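PDB 4FGM: aminopeptidase N family protein from Idiomarina loihiensis L2TR, which is probably a zinc-dependent aminopeptidase of the M61 family, removing residues from the amino ends of peptides. Local coordinates for residues F16-T21 against Y85-W90; I51-E56 against V81-Q86; E307-Y312 against L382-L387; Y377-L382 against E448-V453. One frame throughout, in Å; residues are numbered along the deposited sequence.

Contact 1: F16-T21 against Y85-W90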
loop_
_atom_site.group_PDB
_atom_site.type_symbol
_atom_site.label_atom_id
_atom_site.label_comp_id
_atom_site.label_asym_id
_atom_site.label_seq_id
_atom_site.Cartn_x
_atom_site.Cartn_y
_atom_site.Cartn_z
ATOM N N PHE A 16 -3.364 25.461 -5.271
ATOM C CA PHE A 16 -2.262 25.540 -6.214
ATOM C C PHE A 16 -2.847 26.269 -7.427
ATOM O O PHE A 16 -4.025 26.085 -7.745
ATOM C CB PHE A 16 -1.818 24.154 -6.695
ATOM C CG PHE A 16 -1.003 23.364 -5.709
ATOM C CD1 PHE A 16 -1.613 22.469 -4.836
ATOM C CD2 PHE A 16 0.388 23.460 -5.707
ATOM C CE1 PHE A 16 -0.842 21.660 -3.976
ATOM C CE2 PHE A 16 1.163 22.666 -4.861
ATOM C CZ PHE A 16 0.541 21.760 -3.988
ATOM N N ASN A 17 -2.054 27.112 -8.083
ATOM C CA ASN A 17 -2.522 27.762 -9.304
ATOM C C ASN A 17 -1.903 26.910 -10.388
ATOM O O ASN A 17 -0.734 26.536 -10.291
ATOM C CB ASN A 17 -1.994 29.190 -9.453
ATOM C CG ASN A 17 -2.969 30.227 -8.941
ATOM O OD1 ASN A 17 -4.047 29.894 -8.433
ATOM N ND2 ASN A 17 -2.595 31.496 -9.071
ATOM N N VAL A 18 -2.681 26.590 -11.412
ATOM C CA VAL A 18 -2.165 25.773 -12.499
ATOM C C VAL A 18 -2.497 26.376 -13.856
ATOM O O VAL A 18 -3.615 26.854 -14.087
ATOM C CB VAL A 18 -2.734 24.335 -12.446
ATOM C CG1 VAL A 18 -2.106 23.494 -13.540
ATOM C CG2 VAL A 18 -2.464 23.712 -11.082
ATOM N N SER A 19 -1.503 26.361 -14.737
ATOM C CA SER A 19 -1.644 26.859 -16.096
ATOM C C SER A 19 -1.207 25.754 -17.032
ATOM O O SER A 19 -0.263 25.005 -16.757
ATOM C CB SER A 19 -0.777 28.098 -16.338
ATOM O OG SER A 19 -1.385 29.258 -15.805
ATOM N N LEU A 20 -1.903 25.666 -18.149
ATOM C CA LEU A 20 -1.635 24.654 -19.146
ATOM C C LEU A 20 -1.585 25.371 -20.490
ATOM O O LEU A 20 -2.527 26.079 -20.857
ATOM C CB LEU A 20 -2.769 23.627 -19.102
ATOM C CG LEU A 20 -2.933 22.639 -20.241
ATOM C CD1 LEU A 20 -1.738 21.729 -20.318
ATOM C CD2 LEU A 20 -4.190 21.842 -20.005
ATOM N N THR A 21 -0.482 25.209 -21.211
ATOM C CA THR A 21 -0.345 25.864 -22.500
ATOM C C THR A 21 -0.247 24.883 -23.667
ATOM O O THR A 21 0.706 24.109 -23.784
ATOM C CB THR A 21 0.872 26.799 -22.494
ATOM O OG1 THR A 21 0.764 27.689 -21.376
ATOM C CG2 THR A 21 0.924 27.624 -23.776
ATOM N N TYR A 85 -6.460 27.381 -13.958
ATOM C CA TYR A 85 -7.344 26.872 -12.915
ATOM C C TYR A 85 -6.587 26.732 -11.610
ATOM O O TYR A 85 -5.357 26.810 -11.577
ATOM C CB TYR A 85 -7.995 25.524 -13.291
ATOM C CG TYR A 85 -7.046 24.423 -13.699
ATOM C CD1 TYR A 85 -6.642 24.283 -15.026
ATOM C CD2 TYR A 85 -6.553 23.510 -12.761
ATOM C CE1 TYR A 85 -5.772 23.262 -15.415
ATOM C CE2 TYR A 85 -5.672 22.479 -13.140
ATOM C CZ TYR A 85 -5.291 22.367 -14.468
ATOM O OH TYR A 85 -4.423 21.376 -14.868
ATOM N N GLN A 86 -7.341 26.562 -10.528
ATOM C CA GLN A 86 -6.765 26.372 -9.205
ATOM C C GLN A 86 -7.110 24.957 -8.777
ATOM O O GLN A 86 -8.061 24.355 -9.288
ATOM C CB GLN A 86 -7.372 27.338 -8.195
ATOM C CG GLN A 86 -7.074 28.787 -8.454
ATOM C CD GLN A 86 -7.385 29.635 -7.248
ATOM O OE1 GLN A 86 -8.520 29.676 -6.784
ATOM N NE2 GLN A 86 -6.373 30.312 -6.724
ATOM N N VAL A 87 -6.340 24.426 -7.840
ATOM C CA VAL A 87 -6.598 23.090 -7.343
ATOM C C VAL A 87 -6.599 23.107 -5.814
ATOM O O VAL A 87 -5.653 23.613 -5.192
ATOM C CB VAL A 87 -5.533 22.103 -7.851
ATOM C CG1 VAL A 87 -5.837 20.708 -7.345
ATOM C CG2 VAL A 87 -5.501 22.119 -9.367
ATOM N N TYR A 88 -7.666 22.570 -5.219
ATOM C CA TYR A 88 -7.789 22.510 -3.761
ATOM C C TYR A 88 -7.044 21.271 -3.280
ATOM O O TYR A 88 -7.389 20.157 -3.661
ATOM C CB TYR A 88 -9.255 22.419 -3.342
ATOM C CG TYR A 88 -9.445 22.398 -1.842
ATOM C CD1 TYR A 88 -9.183 23.529 -1.068
ATOM C CD2 TYR A 88 -9.894 21.245 -1.194
ATOM C CE1 TYR A 88 -9.367 23.515 0.315
ATOM C CE2 TYR A 88 -10.082 21.221 0.188
ATOM C CZ TYR A 88 -9.820 22.361 0.936
ATOM O OH TYR A 88 -10.044 22.354 2.293
ATOM N N ALA A 89 -6.037 21.464 -2.438
ATOM C CA ALA A 89 -5.227 20.357 -1.951
ATOM C C ALA A 89 -5.217 20.229 -0.432
ATOM O O ALA A 89 -4.336 20.773 0.236
ATOM C CB ALA A 89 -3.795 20.509 -2.461
ATOM N N TRP A 90 -6.182 19.489 0.103
ATOM C CA TRP A 90 -6.277 19.283 1.540
ATOM C C TRP A 90 -6.545 17.819 1.898
ATOM O O TRP A 90 -7.430 17.514 2.698
ATOM C CB TRP A 90 -7.377 20.168 2.127
ATOM C CG TRP A 90 -7.235 20.385 3.599
ATOM C CD1 TRP A 90 -8.208 20.254 4.544
ATOM C CD2 TRP A 90 -6.047 20.771 4.296
ATOM N NE1 TRP A 90 -7.699 20.528 5.791
ATOM C CE2 TRP A 90 -6.373 20.847 5.668
ATOM C CE3 TRP A 90 -4.732 21.048 3.896
ATOM C CZ2 TRP A 90 -5.441 21.203 6.639
ATOM C CZ3 TRP A 90 -3.806 21.400 4.858
ATOM C CH2 TRP A 90 -4.164 21.471 6.220
#
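V18 and Y85 face each other as an antiparallel hydrogen-bonded pair, and their side chains make the tight part of this contact. V18 CB sits over one face of the Y85 ring, 3.9 Å from the centroid, while V18 CG1 lies over the same face toward the phenol end, 3.5 Å from Y85 CZ. Y85 CG lies between its own backbone N and carbonyl carbon (chi1 54°), which brings a ring face against V18; its hydroxyl is held by the backbone of L111 and L113. The other methyl of V18, CG2, meets V87 CG2 at 3.8 Å. Farther along, A89 CB touches the edge of the F16 ring, 3.5 Å from CE1, close to the ring plane. F16, V18, Y85 and V87 share one buried face, and A89 adds its methyl from just past the strand end. The other face is looser and partly exposed: there N17 and Q86 run side by side, and Q86 NE2 gives N17 OD1 a bond of 2.9 Å that lies in the amide plane of Q86, although the two amides are turned 49° apart. Between the faces runs the backbone ladder, F16 and V87 bonded in both directions, as are V18 and Y85; V18 N reaches Y85 O at 2.7 Å. This is an antiparallel strand pair with apolar and polar side chains on its two faces, joining strands 15-22 and 81-91 of the M61 N-terminal domain.

Contact 2: I51-E56 against V81-Q86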
loop_
_atom_site.group_PDB
_atom_site.type_symbol
_atom_site.label_atom_id
_atom_site.label_comp_id
_atom_site.label_asym_id
_atom_site.label_seq_id
_atom_site.Cartn_x
_atom_site.Cartn_y
_atom_site.Cartn_z
ATOM N N ILE A 51 -10.847 24.203 -9.542
ATOM C CA ILE A 51 -11.677 25.378 -9.296
ATOM C C ILE A 51 -11.386 26.571 -10.208
ATOM O O ILE A 51 -10.226 26.864 -10.529
ATOM C CB ILE A 51 -11.492 25.844 -7.829
ATOM C CG1 ILE A 51 -11.919 24.730 -6.878
ATOM C CG2 ILE A 51 -12.289 27.105 -7.556
ATOM C CD1 ILE A 51 -11.528 24.986 -5.428
ATOM N N GLY A 52 -12.460 27.261 -10.593
ATOM C CA GLY A 52 -12.374 28.443 -11.433
ATOM C C GLY A 52 -11.572 28.299 -12.708
ATOM O O GLY A 52 -10.713 29.130 -13.001
ATOM N N LEU A 53 -11.846 27.254 -13.476
ATOM C CA LEU A 53 -11.116 27.044 -14.721
ATOM C C LEU A 53 -11.629 27.976 -15.818
ATOM O O LEU A 53 -12.833 28.176 -15.958
ATOM C CB LEU A 53 -11.249 25.580 -15.171
ATOM C CG LEU A 53 -10.505 25.131 -16.438
ATOM C CD1 LEU A 53 -10.071 23.685 -16.301
ATOM C CD2 LEU A 53 -11.395 25.305 -17.659
ATOM N N HIS A 54 -10.707 28.580 -16.560
ATOM C CA HIS A 54 -11.069 29.443 -17.677
ATOM C C HIS A 54 -9.955 29.355 -18.716
ATOM O O HIS A 54 -8.881 28.820 -18.436
ATOM C CB HIS A 54 -11.315 30.891 -17.229
ATOM C CG HIS A 54 -10.159 31.525 -16.531
ATOM N ND1 HIS A 54 -9.813 31.219 -15.231
ATOM C CD2 HIS A 54 -9.283 32.473 -16.937
ATOM C CE1 HIS A 54 -8.778 31.954 -14.868
ATOM N NE2 HIS A 54 -8.436 32.725 -15.886
ATOM N N ALA A 55 -10.204 29.851 -19.920
ATOM C CA ALA A 55 -9.197 29.754 -20.970
ATOM C C ALA A 55 -8.990 31.060 -21.695
ATOM O O ALA A 55 -9.829 31.957 -21.637
ATOM C CB ALA A 55 -9.593 28.685 -21.959
ATOM N N GLU A 56 -7.865 31.159 -22.392
ATOM C CA GLU A 56 -7.562 32.371 -23.134
ATOM C C GLU A 56 -6.699 32.045 -24.337
ATOM O O GLU A 56 -5.912 31.096 -24.315
ATOM C CB GLU A 56 -6.833 33.380 -22.243
ATOM C CG GLU A 56 -5.400 32.996 -21.936
ATOM C CD GLU A 56 -4.614 34.122 -21.302
ATOM O OE1 GLU A 56 -4.640 35.245 -21.849
ATOM O OE2 GLU A 56 -3.958 33.882 -20.267
ATOM N N VAL A 81 -3.369 27.994 -26.957
ATOM C CA VAL A 81 -4.338 28.271 -25.904
ATOM C C VAL A 81 -3.736 28.002 -24.530
ATOM O O VAL A 81 -2.948 27.063 -24.345
ATOM C CB VAL A 81 -5.618 27.412 -26.074
ATOM C CG1 VAL A 81 -6.536 27.593 -24.872
ATOM C CG2 VAL A 81 -6.355 27.816 -27.348
ATOM N N THR A 82 -4.098 28.850 -23.575
ATOM C CA THR A 82 -3.633 28.728 -22.203
ATOM C C THR A 82 -4.857 28.526 -21.310
ATOM O O THR A 82 -5.798 29.314 -21.344
ATOM C CB THR A 82 -2.872 29.994 -21.747
ATOM O OG1 THR A 82 -1.750 30.211 -22.609
ATOM C CG2 THR A 82 -2.361 29.827 -20.317
ATOM N N VAL A 83 -4.841 27.455 -20.528
ATOM C CA VAL A 83 -5.944 27.138 -19.628
ATOM C C VAL A 83 -5.479 27.395 -18.200
ATOM O O VAL A 83 -4.416 26.933 -17.802
ATOM C CB VAL A 83 -6.358 25.659 -19.787
ATOM C CG1 VAL A 83 -7.590 25.355 -18.946
ATOM C CG2 VAL A 83 -6.614 25.358 -21.260
ATOM N N HIS A 84 -6.270 28.143 -17.441
ATOM C CA HIS A 84 -5.926 28.470 -16.061
ATOM C C HIS A 84 -6.942 27.886 -15.089
ATOM O O HIS A 84 -8.139 27.894 -15.356
ATOM C CB HIS A 84 -5.923 29.986 -15.845
ATOM C CG HIS A 84 -4.998 30.741 -16.744
ATOM N ND1 HIS A 84 -3.647 30.865 -16.496
ATOM C CD2 HIS A 84 -5.240 31.458 -17.868
ATOM C CE1 HIS A 84 -3.099 31.629 -17.425
ATOM N NE2 HIS A 84 -4.045 32.002 -18.269
ATOM N N TYR A 85 -6.460 27.381 -13.958
ATOM C CA TYR A 85 -7.344 26.872 -12.915
ATOM C C TYR A 85 -6.587 26.732 -11.610
ATOM O O TYR A 85 -5.357 26.810 -11.577
ATOM C CB TYR A 85 -7.995 25.524 -13.291
ATOM C CG TYR A 85 -7.046 24.423 -13.699
ATOM C CD1 TYR A 85 -6.642 24.283 -15.026
ATOM C CD2 TYR A 85 -6.553 23.510 -12.761
ATOM C CE1 TYR A 85 -5.772 23.262 -15.415
ATOM C CE2 TYR A 85 -5.672 22.479 -13.140
ATOM C CZ TYR A 85 -5.291 22.367 -14.468
ATOM O OH TYR A 85 -4.423 21.376 -14.868
ATOM N N GLN A 86 -7.341 26.562 -10.528
ATOM C CA GLN A 86 -6.765 26.372 -9.205
ATOM C C GLN A 86 -7.110 24.957 -8.777
ATOM O O GLN A 86 -8.061 24.355 -9.288
ATOM C CB GLN A 86 -7.372 27.338 -8.195
ATOM C CG GLN A 86 -7.074 28.787 -8.454
ATOM C CD GLN A 86 -7.385 29.635 -7.248
ATOM O OE1 GLN A 86 -8.520 29.676 -6.784
ATOM N NE2 GLN A 86 -6.373 30.312 -6.724
#
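A beta bulge interrupts this antiparallel strand pair: the register slips by one residue between I51, paired with Q86, and H54, paired with H84, as the chain turns a corner at G52. H54 and H84 then carry the partly exposed face. H84 CB lies over one face of the H54 ring, 3.6 Å from CE1, whereas the two imidazoles, with planes 29° apart, are slid past each other and barely overlap. H54 ND1 turns back to G52 O at 3.2 Å, within its own ring plane, which helps set the rotation of the ring. The edge of H84 is used by E56: NE2 donates to OE2 at 2.7 Å, nearly in the imidazole plane and on the anti lone pair of the carboxylate. A leucine in place of H84 would probably leave the E56 carboxylate without this donor and S19 OG without its imidazole mate. On the opposite face L53 CD1 packs 3.7 Å from Y85 CD1, and L53 CG 3.9 Å from V83 CG1. Backbone bonds run both ways between H54 and H84 and between E56 and T82. Strand 81-91 lies between 53-57 and 15-22, while L53, A55 and V81 pack against strands 60-68 and 71-74.

Contact 3: E307-Y312 against L382-L387. With ZN (zinc ion), chain C; MAE (maleic acid), chain B.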
loop_
_atom_site.group_PDB
_atom_site.type_symbol
_atom_site.label_atom_id
_atom_site.label_comp_id
_atom_site.label_asym_id
_atom_site.label_seq_id
_atom_site.Cartn_x
_atom_site.Cartn_y
_atom_site.Cartn_z
ATOM N N GLU A 307 0.641 -7.672 -5.892
ATOM C CA GLU A 307 0.605 -7.215 -4.513
ATOM C C GLU A 307 1.066 -8.353 -3.606
ATOM O O GLU A 307 1.811 -8.126 -2.650
ATOM C CB GLU A 307 -0.800 -6.751 -4.119
ATOM C CG GLU A 307 -1.200 -5.398 -4.704
ATOM C CD GLU A 307 -0.197 -4.297 -4.389
ATOM O OE1 GLU A 307 0.699 -4.528 -3.561
ATOM O OE2 GLU A 307 -0.310 -3.200 -4.967
ATOM N N GLY A 308 0.641 -9.577 -3.930
ATOM C CA GLY A 308 1.002 -10.746 -3.142
ATOM C C GLY A 308 2.492 -11.016 -3.008
ATOM O O GLY A 308 3.000 -11.111 -1.885
HETATM N N MSE A 309 3.193 -11.147 -4.139
HETATM C CA MSE A 309 4.632 -11.408 -4.122
HETATM C C MSE A 309 5.348 -10.312 -3.338
HETATM O O MSE A 309 6.231 -10.586 -2.513
HETATM C CB MSE A 309 5.204 -11.448 -5.550
HETATM C CG MSE A 309 4.547 -12.444 -6.507
HETATM SE SE MSE A 309 4.601 -14.322 -5.946
HETATM C CE MSE A 309 2.730 -14.561 -5.545
ATOM N N THR A 310 4.958 -9.068 -3.605
ATOM C CA THR A 310 5.553 -7.915 -2.938
ATOM C C THR A 310 5.302 -7.966 -1.429
ATOM O O THR A 310 6.158 -7.580 -0.630
ATOM C CB THR A 310 4.972 -6.605 -3.493
ATOM O OG1 THR A 310 4.971 -6.658 -4.928
ATOM C CG2 THR A 310 5.802 -5.408 -3.016
ATOM N N SER A 311 4.127 -8.458 -1.044
ATOM C CA SER A 311 3.785 -8.556 0.370
ATOM C C SER A 311 4.538 -9.675 1.071
ATOM O O SER A 311 4.535 -9.753 2.295
ATOM C CB SER A 311 2.281 -8.745 0.554
ATOM O OG SER A 311 1.597 -7.550 0.223
ATOM N N TYR A 312 5.177 -10.546 0.298
ATOM C CA TYR A 312 5.966 -11.627 0.881
ATOM C C TYR A 312 7.410 -11.154 0.973
ATOM O O TYR A 312 8.084 -11.352 1.981
ATOM C CB TYR A 312 5.898 -12.880 0.007
ATOM C CG TYR A 312 6.990 -13.890 0.297
ATOM C CD1 TYR A 312 6.999 -14.619 1.486
ATOM C CD2 TYR A 312 8.014 -14.123 -0.629
ATOM C CE1 TYR A 312 7.995 -15.558 1.747
ATOM C CE2 TYR A 312 9.013 -15.058 -0.380
ATOM C CZ TYR A 312 8.999 -15.775 0.809
ATOM O OH TYR A 312 9.977 -16.712 1.053
ATOM N N LEU A 382 0.973 -15.581 1.194
ATOM C CA LEU A 382 1.088 -16.977 1.585
ATOM C C LEU A 382 1.309 -17.856 0.346
ATOM O O LEU A 382 1.991 -18.884 0.411
ATOM C CB LEU A 382 -0.158 -17.416 2.358
ATOM C CG LEU A 382 -0.369 -16.677 3.686
ATOM C CD1 LEU A 382 -1.593 -17.232 4.388
ATOM C CD2 LEU A 382 0.855 -16.828 4.571
ATOM N N ILE A 383 0.739 -17.442 -0.784
ATOM C CA ILE A 383 0.917 -18.169 -2.032
ATOM C C ILE A 383 2.398 -18.080 -2.384
ATOM O O ILE A 383 3.034 -19.082 -2.713
ATOM C CB ILE A 383 0.095 -17.536 -3.171
ATOM C CG1 ILE A 383 -1.389 -17.850 -2.975
ATOM C CG2 ILE A 383 0.611 -18.026 -4.525
ATOM C CD1 ILE A 383 -2.285 -17.328 -4.086
ATOM N N ALA A 384 2.944 -16.869 -2.306
ATOM C CA ALA A 384 4.356 -16.643 -2.607
ATOM C C ALA A 384 5.224 -17.502 -1.693
ATOM O O ALA A 384 6.209 -18.085 -2.134
ATOM C CB ALA A 384 4.708 -15.156 -2.431
ATOM N N LEU A 385 4.855 -17.569 -0.416
ATOM C CA LEU A 385 5.598 -18.369 0.554
ATOM C C LEU A 385 5.613 -19.824 0.112
ATOM O O LEU A 385 6.649 -20.489 0.152
ATOM C CB LEU A 385 4.946 -18.289 1.933
ATOM C CG LEU A 385 5.427 -19.339 2.941
ATOM C CD1 LEU A 385 6.815 -18.966 3.449
ATOM C CD2 LEU A 385 4.438 -19.435 4.093
ATOM N N SER A 386 4.446 -20.307 -0.305
ATOM C CA SER A 386 4.299 -21.687 -0.746
ATOM C C SER A 386 5.178 -21.980 -1.957
ATOM O O SER A 386 5.926 -22.956 -1.965
ATOM C CB SER A 386 2.837 -21.977 -1.088
ATOM O OG SER A 386 1.987 -21.688 0.010
ATOM N N LEU A 387 5.088 -21.129 -2.976
ATOM C CA LEU A 387 5.880 -21.313 -4.188
ATOM C C LEU A 387 7.377 -21.333 -3.895
ATOM O O LEU A 387 8.111 -22.163 -4.431
ATOM C CB LEU A 387 5.570 -20.207 -5.201
ATOM C CG LEU A 387 4.174 -20.171 -5.827
ATOM C CD1 LEU A 387 4.049 -18.937 -6.713
ATOM C CD2 LEU A 387 3.935 -21.432 -6.645
HETATM ZN ZN ZN C . 1.895 -2.761 -3.029
HETATM C C1 MAE B . 0.362 -0.669 -2.365
HETATM O O1 MAE B . -0.403 -1.493 -2.978
HETATM O O2 MAE B . 1.539 -0.542 -2.775
HETATM C C2 MAE B . -0.217 0.109 -1.248
HETATM C C3 MAE B . -1.088 1.116 -1.232
HETATM C C4 MAE B . -1.730 1.732 -2.388
HETATM O O3 MAE B . -1.531 1.437 -3.582
HETATM O O4 MAE B . -2.577 2.602 -2.099
#
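The phenol ring of Y312 has the backbone of L385 over one face: L385 CA stands 4.3 Å from the ring centroid, 26° off the normal, a CH-pi contact, and L385 CD1 comes obliquely to Y312 CE1 from the same side. CG of Y312 is anti to the backbone N (chi1 163°), a torsion that carries the ring across the 382-387 helix, at about a right angle to the L385 side chain. The helices pass closely at A384, whose small side chain suits the spacing, their segment axes 8.1 Å apart and crossing at -74°. Its CB fits between Y312 CB, 3.5 Å away, and the selenium of the selenomethionine M309, at 3.6 Å; M309 is bent at two torsions, and its CE also reaches I383 CG2. No hydrogen bond joins the segments, and the hydroxyl of Y312 is held beyond them by D388 and W584. The other flat group, the E307 carboxylate, points away from this packing. Its OE1 binds the zinc ion at 2.2 Å, alongside H273 and H277, and its OE2 lies 2.6 Å from maleic acid O1. Maleic acid O2 is a further zinc ligand. S311 N and OG both bond E307 O, helping to hold the backbone behind the metal ligand. The chemistry is therefore divided: an apolar helix crossing sits behind a polar zinc site, whose ligand set matches the HExxH-plus-glutamate pattern of such metallopeptidases.

Contact 4: Y377-L382 against E448-V453. With MAE (maleic acid), chain B.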
loop_
_atom_site.group_PDB
_atom_site.type_symbol
_atom_site.label_atom_id
_atom_site.label_comp_id
_atom_site.label_asym_id
_atom_site.label_seq_id
_atom_site.Cartn_x
_atom_site.Cartn_y
_atom_site.Cartn_z
ATOM N N TYR A 377 -3.494 -9.373 -0.764
ATOM C CA TYR A 377 -2.196 -8.970 -0.236
ATOM C C TYR A 377 -1.687 -10.109 0.636
ATOM O O TYR A 377 -0.640 -10.698 0.370
ATOM C CB TYR A 377 -2.322 -7.731 0.654
ATOM C CG TYR A 377 -2.365 -6.414 -0.067
ATOM C CD1 TYR A 377 -1.190 -5.782 -0.475
ATOM C CD2 TYR A 377 -3.578 -5.778 -0.317
ATOM C CE1 TYR A 377 -1.224 -4.543 -1.110
ATOM C CE2 TYR A 377 -3.622 -4.542 -0.950
ATOM C CZ TYR A 377 -2.442 -3.933 -1.338
ATOM O OH TYR A 377 -2.482 -2.699 -1.927
ATOM N N ALA A 378 -2.452 -10.405 1.686
ATOM C CA ALA A 378 -2.098 -11.442 2.653
ATOM C C ALA A 378 -2.092 -12.854 2.081
ATOM O O ALA A 378 -1.112 -13.582 2.243
ATOM C CB ALA A 378 -3.030 -11.368 3.860
ATOM N N LYS A 379 -3.174 -13.251 1.415
ATOM C CA LYS A 379 -3.199 -14.589 0.850
ATOM C C LYS A 379 -2.197 -14.704 -0.300
ATOM O O LYS A 379 -1.609 -15.764 -0.522
ATOM C CB LYS A 379 -4.600 -14.972 0.374
ATOM C CG LYS A 379 -4.689 -16.453 0.047
ATOM C CD LYS A 379 -6.094 -16.920 -0.264
ATOM C CE LYS A 379 -6.097 -18.426 -0.519
ATOM N NZ LYS A 379 -7.465 -18.961 -0.781
ATOM N N GLY A 380 -2.000 -13.610 -1.029
ATOM C CA GLY A 380 -1.035 -13.632 -2.112
ATOM C C GLY A 380 0.337 -13.864 -1.500
ATOM O O GLY A 380 1.191 -14.545 -2.070
ATOM N N ALA A 381 0.544 -13.306 -0.314
ATOM C CA ALA A 381 1.814 -13.453 0.373
ATOM C C ALA A 381 2.036 -14.908 0.765
ATOM O O ALA A 381 3.155 -15.415 0.681
ATOM C CB ALA A 381 1.848 -12.562 1.607
ATOM N N LEU A 382 0.973 -15.581 1.194
ATOM C CA LEU A 382 1.088 -16.977 1.585
ATOM C C LEU A 382 1.309 -17.856 0.346
ATOM O O LEU A 382 1.991 -18.884 0.411
ATOM C CB LEU A 382 -0.158 -17.416 2.358
ATOM C CG LEU A 382 -0.369 -16.677 3.686
ATOM C CD1 LEU A 382 -1.593 -17.232 4.388
ATOM C CD2 LEU A 382 0.855 -16.828 4.571
ATOM N N GLU A 448 -10.624 -21.807 -0.277
ATOM C CA GLU A 448 -10.271 -22.667 0.848
ATOM C C GLU A 448 -8.931 -22.245 1.437
ATOM O O GLU A 448 -8.266 -21.359 0.904
ATOM C CB GLU A 448 -10.185 -24.116 0.365
ATOM C CG GLU A 448 -9.288 -24.280 -0.856
ATOM C CD GLU A 448 -9.525 -25.582 -1.612
ATOM O OE1 GLU A 448 -10.664 -26.093 -1.574
ATOM O OE2 GLU A 448 -8.581 -26.080 -2.266
ATOM N N SER A 449 -8.535 -22.885 2.533
ATOM C CA SER A 449 -7.262 -22.573 3.176
ATOM C C SER A 449 -6.111 -23.246 2.438
ATOM O O SER A 449 -6.308 -24.238 1.732
ATOM C CB SER A 449 -7.257 -23.051 4.629
ATOM O OG SER A 449 -8.259 -22.405 5.392
ATOM N N LEU A 450 -4.912 -22.697 2.595
ATOM C CA LEU A 450 -3.730 -23.269 1.970
ATOM C C LEU A 450 -3.066 -24.150 3.020
ATOM O O LEU A 450 -3.190 -23.895 4.216
ATOM C CB LEU A 450 -2.746 -22.172 1.544
ATOM C CG LEU A 450 -3.183 -21.119 0.527
ATOM C CD1 LEU A 450 -2.051 -20.122 0.343
ATOM C CD2 LEU A 450 -3.544 -21.767 -0.793
ATOM N N SER A 451 -2.365 -25.184 2.573
ATOM C CA SER A 451 -1.681 -26.088 3.487
ATOM C C SER A 451 -0.209 -25.702 3.548
ATOM O O SER A 451 0.532 -25.957 2.602
ATOM C CB SER A 451 -1.807 -27.522 2.983
ATOM O OG SER A 451 -3.074 -27.731 2.389
ATOM N N LEU A 452 0.214 -25.083 4.648
ATOM C CA LEU A 452 1.611 -24.681 4.796
ATOM C C LEU A 452 2.310 -25.408 5.930
ATOM O O LEU A 452 3.532 -25.327 6.066
ATOM C CB LEU A 452 1.732 -23.171 5.043
ATOM C CG LEU A 452 1.413 -22.174 3.923
ATOM C CD1 LEU A 452 1.848 -22.755 2.586
ATOM C CD2 LEU A 452 -0.068 -21.869 3.904
ATOM N N VAL A 453 1.537 -26.113 6.747
ATOM C CA VAL A 453 2.097 -26.835 7.883
ATOM C C VAL A 453 3.154 -27.853 7.457
ATOM O O VAL A 453 4.264 -27.866 7.992
ATOM C CB VAL A 453 0.994 -27.569 8.680
ATOM C CG1 VAL A 453 1.588 -28.174 9.943
ATOM C CG2 VAL A 453 -0.128 -26.605 9.028
HETATM C C1 MAE B . 0.362 -0.669 -2.365
HETATM O O1 MAE B . -0.403 -1.493 -2.978
HETATM O O2 MAE B . 1.539 -0.542 -2.775
HETATM C C2 MAE B . -0.217 0.109 -1.248
HETATM C C3 MAE B . -1.088 1.116 -1.232
HETATM C C4 MAE B . -1.730 1.732 -2.388
HETATM O O3 MAE B . -1.531 1.437 -3.582
HETATM O O4 MAE B . -2.577 2.602 -2.099
#
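K379 reaches from helix 378-394 to the loop 448-453 through a fully extended side chain. From CB, CG stands anti to the backbone N (chi1 -169°), and CD and CE continue the extended zigzag away from the helix. CE passes L450 CG at 4.1 Å, the two side chains running obliquely to each other, and NZ at the tip donates to the carbonyl oxygen E448 O at 3.0 Å, nearly in line with the C=O bond. The lysine thus grips the loop by its backbone rather than through a carboxylate. An alanine at this position would probably leave E448 O without its ammonium donor and open a gap beside L450. One turn farther along the helix, L382 CB packs 3.9 Å from L450 CD1, placing that leucine against the helix. L450 also touches F439 and A443 of helix 437-445, so this leucine lies between two helices. At the opposite end of 377-382, Y377 points its hydroxyl end at the ligand. Its OH gives a hydrogen bond of 2.6 Å to maleic acid O1, which lies at the ring edge, near the plane. Segment 377-382 therefore serves two places: Y377 lines the zinc-centred ligand pocket of an M61-type metallopeptidase, while K379 and L382 pack against the interhelical loop.

How the contacts relate
Contacts 1 and 2 form one patch of the N-terminal domain, sharing Y85 and Q86 because strand 81-91 is paired on both sides; contact 1 is the more buried, and contact 2 opens toward the surface on its histidine side. Contacts 3 and 4 lie on the other side of the chain's centre, about 40 to 51 Å away between centres, and share helix 378-394 and L382. Both touch maleic acid, through E307 and Y377, whereas the strand contacts lie away from any ligand. Backbone ladders dominate the sheet pair. The buried helix crossing of contact 3 has no hydrogen bond between its segments, and contact 4 adds one lysine-to-carbonyl bond to leucine packing.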